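Local atomic coordinates of MutT related protein (Methanosarcina mazei, PDB entry 3GRN), a protein that probably hydrolyses a nucleoside-diphosphate-linked substrate, as expected of a MutT-related member of the Nudix hydrolase family, though its own substrate is not established. Residues W60-I65 / S102-E107. Numbering follows the deposited sequence.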
loop_
_atom_site.group_PDB
_atom_site.type_symbol
_atom_site.label_atom_id
_atom_site.label_comp_id
_atom_site.label_asym_id
_atom_site.label_seq_id
_atom_site.Cartn_x
_atom_site.Cartn_y
_atom_site.Cartn_z
ATOM N N TRP A 60 3.622 4.736 9.446
ATOM C CA TRP A 60 4.669 5.455 8.698
ATOM C C TRP A 60 4.318 5.622 7.223
ATOM O O TRP A 60 4.375 6.740 6.700
ATOM C CB TRP A 60 6.078 4.897 8.832
ATOM C CG TRP A 60 7.040 5.982 8.312
ATOM C CD1 TRP A 60 7.409 7.144 8.969
ATOM C CD2 TRP A 60 7.632 6.061 7.014
ATOM N NE1 TRP A 60 8.228 7.908 8.161
ATOM C CE2 TRP A 60 8.381 7.269 6.963
ATOM C CE3 TRP A 60 7.622 5.226 5.890
ATOM C CZ2 TRP A 60 9.118 7.645 5.842
ATOM C CZ3 TRP A 60 8.353 5.618 4.772
ATOM C CH2 TRP A 60 9.090 6.810 4.760
ATOM N N GLU A 61 3.881 4.540 6.570
ATOM C CA GLU A 61 3.624 4.596 5.132
ATOM C C GLU A 61 2.428 5.456 4.784
ATOM O O GLU A 61 2.412 6.080 3.736
ATOM C CB GLU A 61 3.456 3.194 4.547
ATOM C CG GLU A 61 4.719 2.378 4.647
ATOM C CD GLU A 61 4.657 1.085 3.856
ATOM O OE1 GLU A 61 3.575 0.767 3.288
ATOM O OE2 GLU A 61 5.702 0.393 3.821
ATOM N N GLU A 62 1.447 5.538 5.698
ATOM C CA GLU A 62 0.224 6.277 5.397
ATOM C C GLU A 62 0.273 7.752 5.764
ATOM O O GLU A 62 -0.487 8.559 5.221
ATOM C CB GLU A 62 -0.958 5.629 6.097
ATOM C CG GLU A 62 -1.202 4.218 5.553
ATOM C CD GLU A 62 -2.345 3.511 6.192
ATOM O OE1 GLU A 62 -2.858 3.994 7.216
ATOM O OE2 GLU A 62 -2.717 2.453 5.654
ATOM N N THR A 63 1.115 8.081 6.749
ATOM C CA THR A 63 1.075 9.423 7.348
ATOM C C THR A 63 2.445 10.087 7.531
ATOM O O THR A 63 2.502 11.275 7.831
ATOM C CB THR A 63 0.423 9.420 8.758
ATOM O OG1 THR A 63 1.320 8.823 9.694
ATOM C CG2 THR A 63 -0.978 8.707 8.800
ATOM N N GLY A 64 3.539 9.342 7.402
ATOM C CA GLY A 64 4.877 9.933 7.649
ATOM C C GLY A 64 5.270 9.940 9.129
ATOM O O GLY A 64 6.388 10.345 9.481
ATOM N N ILE A 65 4.350 9.520 10.001
ATOM C CA ILE A 65 4.589 9.509 11.445
ATOM C C ILE A 65 5.393 8.297 11.875
ATOM O O ILE A 65 5.046 7.160 11.546
ATOM C CB ILE A 65 3.255 9.614 12.252
ATOM C CG1 ILE A 65 2.567 10.954 11.935
ATOM C CG2 ILE A 65 3.486 9.463 13.794
ATOM C CD1 ILE A 65 1.141 11.060 12.389
ATOM N N SER A 102 -0.261 9.342 1.396
ATOM C CA SER A 102 0.139 8.511 0.276
ATOM C C SER A 102 -1.052 8.351 -0.682
ATOM O O SER A 102 -2.158 8.878 -0.410
ATOM C CB SER A 102 0.552 7.137 0.784
ATOM O OG SER A 102 -0.621 6.386 1.132
ATOM N N TYR A 103 -0.837 7.583 -1.763
ATOM C CA TYR A 103 -1.898 7.249 -2.729
ATOM C C TYR A 103 -3.141 6.649 -2.076
ATOM O O TYR A 103 -4.225 6.706 -2.658
ATOM C CB TYR A 103 -1.367 6.253 -3.782
ATOM C CG TYR A 103 -0.980 4.881 -3.258
ATOM C CD1 TYR A 103 -1.847 3.775 -3.406
ATOM C CD2 TYR A 103 0.277 4.652 -2.693
ATOM C CE1 TYR A 103 -1.480 2.497 -2.960
ATOM C CE2 TYR A 103 0.656 3.372 -2.244
ATOM C CZ TYR A 103 -0.230 2.305 -2.372
ATOM O OH TYR A 103 0.142 1.046 -1.926
ATOM N N GLU A 104 -2.980 6.084 -0.876
ATOM C CA GLU A 104 -4.085 5.381 -0.202
ATOM C C GLU A 104 -5.168 6.319 0.324
ATOM O O GLU A 104 -6.311 5.897 0.534
ATOM C CB GLU A 104 -3.549 4.476 0.921
ATOM C CG GLU A 104 -2.663 3.330 0.416
ATOM C CD GLU A 104 -2.435 2.232 1.451
ATOM O OE1 GLU A 104 -2.120 2.556 2.623
ATOM O OE2 GLU A 104 -2.561 1.040 1.084
ATOM N N HIS A 105 -4.818 7.585 0.563
ATOM C CA HIS A 105 -5.740 8.512 1.202
ATOM C C HIS A 105 -5.730 9.893 0.571
ATOM O O HIS A 105 -4.685 10.343 0.095
ATOM C CB HIS A 105 -5.471 8.645 2.703
ATOM C CG HIS A 105 -5.609 7.365 3.465
ATOM N ND1 HIS A 105 -4.527 6.570 3.779
ATOM C CD2 HIS A 105 -6.698 6.742 3.973
ATOM C CE1 HIS A 105 -4.943 5.511 4.451
ATOM N NE2 HIS A 105 -6.253 5.594 4.588
ATOM N N ILE A 106 -6.881 10.562 0.568
ATOM C CA ILE A 106 -6.996 11.873 -0.104
ATOM C C ILE A 106 -7.000 13.086 0.816
ATOM O O ILE A 106 -6.637 14.192 0.408
ATOM C CB ILE A 106 -8.197 11.941 -1.077
ATOM C CG1 ILE A 106 -9.484 11.438 -0.409
ATOM C CG2 ILE A 106 -7.870 11.184 -2.368
ATOM C CD1 ILE A 106 -10.399 10.703 -1.396
ATOM N N GLU A 107 -7.406 12.876 2.062
ATOM C CA GLU A 107 -7.358 13.916 3.076
ATOM C C GLU A 107 -7.268 13.349 4.483
ATOM O O GLU A 107 -7.453 12.155 4.694
ATOM C CB GLU A 107 -8.530 14.897 2.975
ATOM C CG GLU A 107 -9.896 14.268 2.901
ATOM C CD GLU A 107 -10.937 15.215 2.314
ATOM O OE1 GLU A 107 -10.735 16.449 2.368
ATOM O OE2 GLU A 107 -11.953 14.718 1.791
HETATM O O HOH W 1 -1.964 7.614 3.210
#
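Water 1 is gripped from three directions and joins the end of helix 51-63 to the turn leading into strand 105-111. It donates to E62 O at 2.7 Å, accepts from S102 N at 3.0 Å, and lies 2.8 Å from H105 ND1, in the plane of the imidazole. No direct hydrogen bond crosses between 60-65 and 102-107, so the water carries the polar link between the two backbones. The turn of S102 to H105 is type I, closed by H105 N to S102 O, and S102 OG accepts from E104 N with an N-H...acceptor angle of 160°, an ST turn. A chi1 of 75°, with OG between the backbone N and the carbonyl carbon, brings the hydroxyl over the N of E104. Separately, S102 CB packs against E61 O at 3.6 Å. Alongside, the carboxylate of E62 meets the imidazole at its rim: CD lies 3.7 Å from H105 CE1, with the two planes 72° apart, an edge contact and not a stack. E62 OE1 accepts from G42 N on strand 38-44, which anchors the carboxylate. Its other oxygen, OE2, comes within 3.1 Å of E104 OE1, two acceptors facing each other. With an alanine here in place of E62, G42 N is likely to be left without its acceptor, and the CE1 edge of H105 without its carboxylate neighbour. Residues 43-64 match the Nudix box, and this sequence in a MutT-related protein, with a helix over a mixed sheet, agrees with the Nudix fold. E58, one helical turn earlier on helix 51-63, adds a third acidic group beside E62 and E104; such clustered acceptors are consistent with the divalent-metal binding of Nudix-box glutamates in relatives, although no metal is among the atoms of this contact.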